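Local atomic coordinates of putative HAD-hydrolase YfnB (PDB entry 3ED5), a protein that is a putative hydrolase of the haloacid dehalogenase superfamily, probably a phosphatase with 5'-nucleotidase activity. Residues Pro39-Asn42 against Asp43-Ala46; Gly54-Arg57 against Ala58-Glu61; Tyr94-Phe97 against Leu98-His102. All blocks are in the same frame, centred on the assembly; numbering follows the deposited sequence.

Overall arrangement
All three contacts are local, each joining side chains a few residues apart in the helical part of the chain between strands 9-12 and 120-125, consistent with the cap of a haloacid dehalogenase fold. Contacts 1 and 2 share helix 42-60: the first is the capped start, the second lies towards the other end, with centres about 22 Å apart. Both are surface contacts, whereas contact 3, at the close of helix 87-98, is partly buried. Contact 1 relies on a hydroxyl cap and backbone bonds; contact 2 adds a salt-bridge network and an aromatic pair near the probable nucleophile; contact 3 combines leucine packing, an arginine-bound formate and a salt bridge at the helix end.

Contact 1 of 3, residues Pro39-Asn42 against Asp43-Ala46; sequences PLTN and DMKA. With FMT (formic acid), chain I.
Asn42, Met44 and Lys45 shape the first turn of helix 42-60 around the N-cap residue Thr41. The i to i+4 ladder opens with the bond from Lys45 N to Thr41 O, and Ala46 N follows to Asn42 O at 3.0 Å. Met44, a selenomethionine, has its own backbone N-H capped: Thr41 OG1 receives Met44 N at 3.0 Å in a nearly straight bond (164°). That hydroxyl is brought over the helix start by chi1 of 70°, which sets OG1 between the backbone N and the carbonyl carbon. OG1 also gives its proton to O1 of a formate at 2.7 Å, making it donor and acceptor at once. The Met44 chain passes beside the capping oxygen, with CG 3.4 Å and SE 3.7 Å from Thr41 OG1, and SE also lies 3.7 Å from Pro39 O. On another side of the turn, Lys45 crosses Leu40 at about a right angle, CD lying 4.0 Å from Leu40 CD2. Leu40 and Met44 both rest on Phe33 of helix 21-35, and Met44 also meets Ile38 and Tyr81, so the otherwise exposed start of helix 42-60 is packed against the preceding helix.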
loop_
_atom_site.group_PDB
_atom_site.type_symbol
_atom_site.label_atom_id
_atom_site.label_comp_id
_atom_site.label_asym_id
_atom_site.label_seq_id
_atom_site.Cartn_x
_atom_site.Cartn_y
_atom_site.Cartn_z
ATOM N N PRO A 39 -26.756 -9.264 1.808
ATOM C CA PRO A 39 -25.897 -10.447 1.872
ATOM C C PRO A 39 -24.672 -10.195 1.001
ATOM O O PRO A 39 -24.830 -9.646 -0.094
ATOM C CB PRO A 39 -26.785 -11.556 1.277
ATOM C CG PRO A 39 -28.177 -11.077 1.532
ATOM C CD PRO A 39 -28.110 -9.603 1.310
ATOM N N LEU A 40 -23.483 -10.535 1.506
ATOM C CA LEU A 40 -22.225 -10.379 0.755
ATOM C C LEU A 40 -21.846 -11.759 0.236
ATOM O O LEU A 40 -21.169 -12.528 0.916
ATOM C CB LEU A 40 -21.116 -9.784 1.635
ATOM C CG LEU A 40 -19.722 -9.570 0.984
ATOM C CD1 LEU A 40 -19.822 -8.732 -0.301
ATOM C CD2 LEU A 40 -18.725 -9.003 1.999
ATOM N N THR A 41 -22.327 -12.072 -0.963
ATOM C CA THR A 41 -22.029 -13.336 -1.621
ATOM C C THR A 41 -20.580 -13.427 -2.103
ATOM O O THR A 41 -19.888 -12.400 -2.263
ATOM C CB THR A 41 -22.984 -13.562 -2.807
ATOM O OG1 THR A 41 -22.680 -12.643 -3.861
ATOM C CG2 THR A 41 -24.438 -13.351 -2.360
ATOM N N ASN A 42 -20.113 -14.656 -2.317
ATOM C CA ASN A 42 -18.797 -14.863 -2.929
ATOM C C ASN A 42 -18.665 -14.132 -4.264
ATOM O O ASN A 42 -17.642 -13.467 -4.497
ATOM C CB ASN A 42 -18.529 -16.352 -3.132
ATOM C CG ASN A 42 -18.247 -17.066 -1.840
ATOM O OD1 ASN A 42 -17.899 -16.448 -0.833
ATOM N ND2 ASN A 42 -18.395 -18.388 -1.856
ATOM N N ASP A 43 -19.703 -14.231 -5.104
ATOM C CA ASP A 43 -19.696 -13.572 -6.408
ATOM C C ASP A 43 -19.525 -12.080 -6.249
ATOM O O ASP A 43 -18.678 -11.491 -6.927
ATOM C CB ASP A 43 -20.947 -13.877 -7.241
ATOM C CG ASP A 43 -20.991 -15.322 -7.721
ATOM O OD1 ASP A 43 -19.972 -16.037 -7.559
ATOM O OD2 ASP A 43 -22.051 -15.750 -8.248
HETATM N N MSE A 44 -20.294 -11.474 -5.339
HETATM C CA MSE A 44 -20.157 -10.027 -5.092
HETATM C C MSE A 44 -18.785 -9.598 -4.587
HETATM O O MSE A 44 -18.252 -8.582 -5.034
HETATM C CB MSE A 44 -21.257 -9.501 -4.178
HETATM C CG MSE A 44 -22.568 -9.437 -4.889
HETATM SE SE MSE A 44 -24.122 -9.189 -3.684
HETATM C CE MSE A 44 -23.958 -7.283 -3.520
ATOM N N LYS A 45 -18.224 -10.370 -3.667
ATOM C CA LYS A 45 -16.909 -10.070 -3.128
ATOM C C LYS A 45 -15.843 -10.108 -4.228
ATOM O O LYS A 45 -14.934 -9.229 -4.277
ATOM C CB LYS A 45 -16.597 -11.080 -2.039
ATOM C CG LYS A 45 -15.527 -10.641 -1.086
ATOM C CD LYS A 45 -15.781 -11.195 0.310
ATOM C CE LYS A 45 -16.089 -12.705 0.313
ATOM N NZ LYS A 45 -15.303 -13.400 1.399
ATOM N N ALA A 46 -15.936 -11.123 -5.080
ATOM C CA ALA A 46 -15.017 -11.286 -6.192
ATOM C C ALA A 46 -15.161 -10.096 -7.140
ATOM O O ALA A 46 -14.158 -9.505 -7.547
ATOM C CB ALA A 46 -15.286 -12.587 -6.925
HETATM C C FMT I . -24.990 -12.229 -5.830
HETATM O O1 FMT I . -24.279 -13.229 -5.984
HETATM O O2 FMT I . -26.189 -12.130 -6.131
#

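Contact 2 of 3, residues Gly54-Arg57 against Ala58-Glu61; sequences GLWR and AFEE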
loop_
_atom_site.group_PDB
_atom_site.type_symbol
_atom_site.label_atom_id
_atom_site.label_comp_id
_atom_site.label_asym_id
_atom_site.label_seq_id
_atom_site.Cartn_x
_atom_site.Cartn_y
_atom_site.Cartn_z
ATOM N N GLY A 54 -9.441 -2.425 -10.810
ATOM C CA GLY A 54 -9.460 -1.660 -12.053
ATOM C C GLY A 54 -9.504 -0.157 -11.822
ATOM O O GLY A 54 -8.906 0.591 -12.575
ATOM N N LEU A 55 -10.253 0.281 -10.806
ATOM C CA LEU A 55 -10.374 1.710 -10.524
ATOM C C LEU A 55 -9.044 2.217 -9.942
ATOM O O LEU A 55 -8.544 3.247 -10.390
ATOM C CB LEU A 55 -11.543 1.995 -9.568
ATOM C CG LEU A 55 -12.947 1.602 -10.074
ATOM C CD1 LEU A 55 -13.938 1.736 -8.923
ATOM C CD2 LEU A 55 -13.365 2.479 -11.250
ATOM N N TRP A 56 -8.453 1.481 -8.998
ATOM C CA TRP A 56 -7.133 1.926 -8.463
ATOM C C TRP A 56 -6.092 1.948 -9.571
ATOM O O TRP A 56 -5.251 2.861 -9.618
ATOM C CB TRP A 56 -6.633 1.091 -7.257
ATOM C CG TRP A 56 -7.321 1.452 -6.002
ATOM C CD1 TRP A 56 -8.566 0.951 -5.566
ATOM C CD2 TRP A 56 -6.923 2.423 -5.030
ATOM N NE1 TRP A 56 -8.909 1.545 -4.370
ATOM C CE2 TRP A 56 -7.919 2.443 -4.019
ATOM C CE3 TRP A 56 -5.762 3.232 -4.862
ATOM C CZ2 TRP A 56 -7.833 3.260 -2.885
ATOM C CZ3 TRP A 56 -5.688 4.069 -3.725
ATOM C CH2 TRP A 56 -6.721 4.080 -2.751
ATOM N N ARG A 57 -6.125 0.973 -10.473
ATOM C CA ARG A 57 -5.179 1.017 -11.595
ATOM C C ARG A 57 -5.384 2.272 -12.438
ATOM O O ARG A 57 -4.408 2.912 -12.845
ATOM C CB ARG A 57 -5.255 -0.226 -12.505
ATOM C CG ARG A 57 -4.607 -1.453 -11.853
ATOM C CD ARG A 57 -3.054 -1.302 -11.769
ATOM N NE ARG A 57 -2.506 -1.258 -13.117
ATOM C CZ ARG A 57 -1.761 -0.280 -13.616
ATOM N NH1 ARG A 57 -1.405 0.768 -12.877
ATOM N NH2 ARG A 57 -1.347 -0.369 -14.872
ATOM N N ALA A 58 -6.645 2.625 -12.709
ATOM C CA ALA A 58 -6.944 3.840 -13.504
ATOM C C ALA A 58 -6.371 5.076 -12.790
ATOM O O ALA A 58 -5.730 5.943 -13.428
ATOM C CB ALA A 58 -8.451 3.986 -13.772
ATOM N N PHE A 59 -6.511 5.114 -11.468
ATOM C CA PHE A 59 -5.883 6.203 -10.675
ATOM C C PHE A 59 -4.348 6.207 -10.775
ATOM O O PHE A 59 -3.750 7.265 -11.023
ATOM C CB PHE A 59 -6.380 6.125 -9.241
ATOM C CG PHE A 59 -5.472 6.766 -8.215
ATOM C CD1 PHE A 59 -5.312 8.156 -8.146
ATOM C CD2 PHE A 59 -4.839 5.965 -7.279
ATOM C CE1 PHE A 59 -4.507 8.729 -7.148
ATOM C CE2 PHE A 59 -4.022 6.525 -6.265
ATOM C CZ PHE A 59 -3.864 7.916 -6.219
ATOM N N GLU A 60 -3.713 5.045 -10.607
ATOM C CA GLU A 60 -2.240 4.960 -10.784
ATOM C C GLU A 60 -1.807 5.472 -12.151
ATOM O O GLU A 60 -0.757 6.157 -12.275
ATOM C CB GLU A 60 -1.729 3.529 -10.596
ATOM C CG GLU A 60 -1.798 3.059 -9.146
ATOM C CD GLU A 60 -1.501 1.567 -8.973
ATOM O OE1 GLU A 60 -1.080 0.888 -9.949
ATOM O OE2 GLU A 60 -1.688 1.081 -7.843
ATOM N N GLU A 61 -2.613 5.182 -13.172
ATOM C CA GLU A 61 -2.291 5.541 -14.552
ATOM C C GLU A 61 -2.589 7.000 -14.883
ATOM O O GLU A 61 -2.320 7.453 -16.005
ATOM C CB GLU A 61 -3.089 4.655 -15.529
ATOM C CG GLU A 61 -2.674 3.202 -15.546
ATOM C CD GLU A 61 -3.833 2.282 -16.037
ATOM O OE1 GLU A 61 -4.823 2.771 -16.649
ATOM O OE2 GLU A 61 -3.750 1.057 -15.807
#
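Local contacts between side chains three and four residues apart mark the last turns of helix 42-60: a salt-bridge network of Arg57, Glu60 and Glu61, and an aromatic pair of Trp56 and Phe59. The position is consistent with a cap helix nearing the core domain. Bends at chi2 and chi3 curl the Arg57 chain back so that its guanidinium reaches both acids. Glu60 OE1 comes to the edge of that group and accepts from NH1 at 2.9 Å; the donor approaches from the anti side of the carboxylate, and the bond is bent to 145°. Glu61 OE2 instead lies over one guanidinium face, 2.9 Å from NH2, held by charge alone because no N-H points at it. The two carboxylates are accordingly turned differently, the Glu61 plane standing 79° from the guanidinium. With an alanine in place of Arg57, Glu61 would probably lose its positive mate and be free to turn, and Glu60 would keep Thr187 but not the arginine's charge. Trp56 and Phe59 point the same way, with CE3 of Trp56 3.8 Å from CD2 of Phe59 and their planes nearly perpendicular. Glu60 OE1 is also hydrogen-bonded to Thr187 OG1, and the Glu60 side chain is about 8 Å from that of Asp13, the nucleophile by similarity. Both rings press on Val69 of helix 66-80, while Arg57 and Glu60 lie against helix 186-195.

Contact 3 of 3, residues Tyr94-Phe97 against Leu98-His102; sequences YRRF and LEEGH. With FMT (formic acid), chain B.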
loop_
_atom_site.group_PDB
_atom_site.type_symbol
_atom_site.label_atom_id
_atom_site.label_comp_id
_atom_site.label_asym_id
_atom_site.label_seq_id
_atom_site.Cartn_x
_atom_site.Cartn_y
_atom_site.Cartn_z
ATOM N N TYR A 94 -17.667 2.508 4.920
ATOM C CA TYR A 94 -16.595 1.570 4.710
ATOM C C TYR A 94 -15.293 2.108 5.306
ATOM O O TYR A 94 -14.534 1.373 5.992
ATOM C CB TYR A 94 -16.378 1.427 3.210
ATOM C CG TYR A 94 -15.259 0.493 2.864
ATOM C CD1 TYR A 94 -15.389 -0.856 3.119
ATOM C CD2 TYR A 94 -14.069 0.956 2.277
ATOM C CE1 TYR A 94 -14.410 -1.758 2.782
ATOM C CE2 TYR A 94 -13.047 0.026 1.911
ATOM C CZ TYR A 94 -13.251 -1.333 2.197
ATOM O OH TYR A 94 -12.358 -2.334 1.907
ATOM N N ARG A 95 -15.060 3.381 5.041
ATOM C CA ARG A 95 -13.798 4.048 5.443
ATOM C C ARG A 95 -13.592 3.977 6.971
ATOM O O ARG A 95 -12.467 3.746 7.469
ATOM C CB ARG A 95 -13.845 5.530 4.977
ATOM C CG ARG A 95 -12.653 6.408 5.411
ATOM C CD ARG A 95 -11.359 5.950 4.786
ATOM N NE ARG A 95 -11.428 5.662 3.326
ATOM C CZ ARG A 95 -10.441 5.108 2.631
ATOM N NH1 ARG A 95 -9.274 4.836 3.227
ATOM N NH2 ARG A 95 -10.580 4.851 1.328
ATOM N N ARG A 96 -14.661 4.234 7.714
ATOM C CA ARG A 96 -14.602 4.177 9.167
ATOM C C ARG A 96 -14.189 2.779 9.649
ATOM O O ARG A 96 -13.310 2.654 10.521
ATOM C CB ARG A 96 -15.907 4.641 9.798
ATOM C CG ARG A 96 -15.769 4.880 11.283
ATOM C CD ARG A 96 -16.014 3.614 12.075
ATOM N NE ARG A 96 -17.443 3.329 12.151
ATOM C CZ ARG A 96 -17.994 2.463 12.994
ATOM N NH1 ARG A 96 -17.227 1.765 13.839
ATOM N NH2 ARG A 96 -19.312 2.296 12.984
ATOM N N PHE A 97 -14.799 1.741 9.070
ATOM C CA PHE A 97 -14.443 0.361 9.429
ATOM C C PHE A 97 -13.035 -0.020 8.990
ATOM O O PHE A 97 -12.321 -0.692 9.732
ATOM C CB PHE A 97 -15.405 -0.641 8.812
ATOM C CG PHE A 97 -16.829 -0.500 9.288
ATOM C CD1 PHE A 97 -17.123 -0.407 10.653
ATOM C CD2 PHE A 97 -17.871 -0.487 8.360
ATOM C CE1 PHE A 97 -18.465 -0.302 11.107
ATOM C CE2 PHE A 97 -19.218 -0.385 8.801
ATOM C CZ PHE A 97 -19.509 -0.285 10.171
ATOM N N LEU A 98 -12.632 0.412 7.800
ATOM C CA LEU A 98 -11.286 0.149 7.325
ATOM C C LEU A 98 -10.280 0.784 8.278
ATOM O O LEU A 98 -9.214 0.197 8.541
ATOM C CB LEU A 98 -11.092 0.754 5.925
ATOM C CG LEU A 98 -9.844 0.330 5.154
ATOM C CD1 LEU A 98 -9.963 -1.184 4.761
ATOM C CD2 LEU A 98 -9.692 1.186 3.907
ATOM N N GLU A 99 -10.619 1.965 8.799
ATOM C CA GLU A 99 -9.686 2.706 9.667
ATOM C C GLU A 99 -9.554 2.087 11.042
ATOM O O GLU A 99 -8.730 2.513 11.824
ATOM C CB GLU A 99 -10.062 4.203 9.768
ATOM C CG GLU A 99 -9.722 4.929 8.485
ATOM C CD GLU A 99 -10.078 6.418 8.484
ATOM O OE1 GLU A 99 -10.884 6.859 9.347
ATOM O OE2 GLU A 99 -9.562 7.123 7.587
ATOM N N GLU A 100 -10.385 1.099 11.353
ATOM C CA GLU A 100 -10.244 0.341 12.585
ATOM C C GLU A 100 -9.463 -0.968 12.429
ATOM O O GLU A 100 -9.300 -1.702 13.394
ATOM C CB GLU A 100 -11.604 0.091 13.204
ATOM C CG GLU A 100 -12.224 1.385 13.759
ATOM C CD GLU A 100 -13.661 1.210 14.207
ATOM O OE1 GLU A 100 -14.544 0.909 13.383
ATOM O OE2 GLU A 100 -13.903 1.429 15.394
ATOM N N GLY A 101 -9.009 -1.255 11.221
ATOM C CA GLY A 101 -8.242 -2.471 10.936
ATOM C C GLY A 101 -6.767 -2.099 10.815
ATOM O O GLY A 101 -6.384 -1.429 9.857
ATOM N N HIS A 102 -5.955 -2.524 11.780
ATOM C CA HIS A 102 -4.496 -2.226 11.751
ATOM C C HIS A 102 -3.705 -3.498 12.006
ATOM O O HIS A 102 -2.657 -3.473 12.644
ATOM C CB HIS A 102 -4.114 -1.132 12.771
ATOM C CG HIS A 102 -4.784 -1.289 14.096
ATOM N ND1 HIS A 102 -4.249 -2.025 15.133
ATOM C CD2 HIS A 102 -5.986 -0.840 14.532
ATOM C CE1 HIS A 102 -5.100 -2.031 16.145
ATOM N NE2 HIS A 102 -6.152 -1.305 15.809
HETATM C C FMT B . -8.491 1.949 0.284
HETATM O O1 FMT B . -9.439 1.214 0.068
HETATM O O2 FMT B . -8.578 3.164 0.310
#
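Leu98 spreads its two methyls between the flat groups of Tyr94 and Arg95, one turn earlier on helix 87-98. Its CD2 sits over one face of the Arg95 guanidinium, 3.7 Å from NH1, while CD1 approaches the phenol end of Tyr94, 3.9 Å from OH. The guanidinium uses its edge for a formate: NH2 gives a good bond to O2 at 2.8 Å, NH1 only a weak one. Arg73 also binds this formate, so two arginines share the anion, and Glu91 adds a salt bridge to Arg95 NH2. Glu99 crosses the aliphatic part of Arg95 at a slant, OE2 lying 3.5 Å from CD, with its carboxylate plane 73° from the guanidinium. That oxygen is satisfied by Thr131 and His130 rather than by the arginine.

Further round the helix, Arg96 and Glu100 close a salt bridge. The Arg96 chain, bent at chi2 and chi3, brings NH1 to within 2.9 Å of Glu100 OE1 on the syn side of the carboxylate, although the bond is bent to 140°. The same oxygen lies at the rim of the Phe97 ring, 4.0 Å from CD1, and ring and carboxylate planes are only 15° apart. The backbone leaves the helix here through a type I turn from Leu98 to Gly101, where Gly101 N returns to Leu98 O. Around this helix end, Tyr94 packs on helices 21-35 and 66-80 and Phe97 on Leu31, while Glu99 and Gly101 are hydrogen-bonded to residues of helix 129-138, tying the loop that follows helix 87-98 to it, consistent with a junction of cap and core.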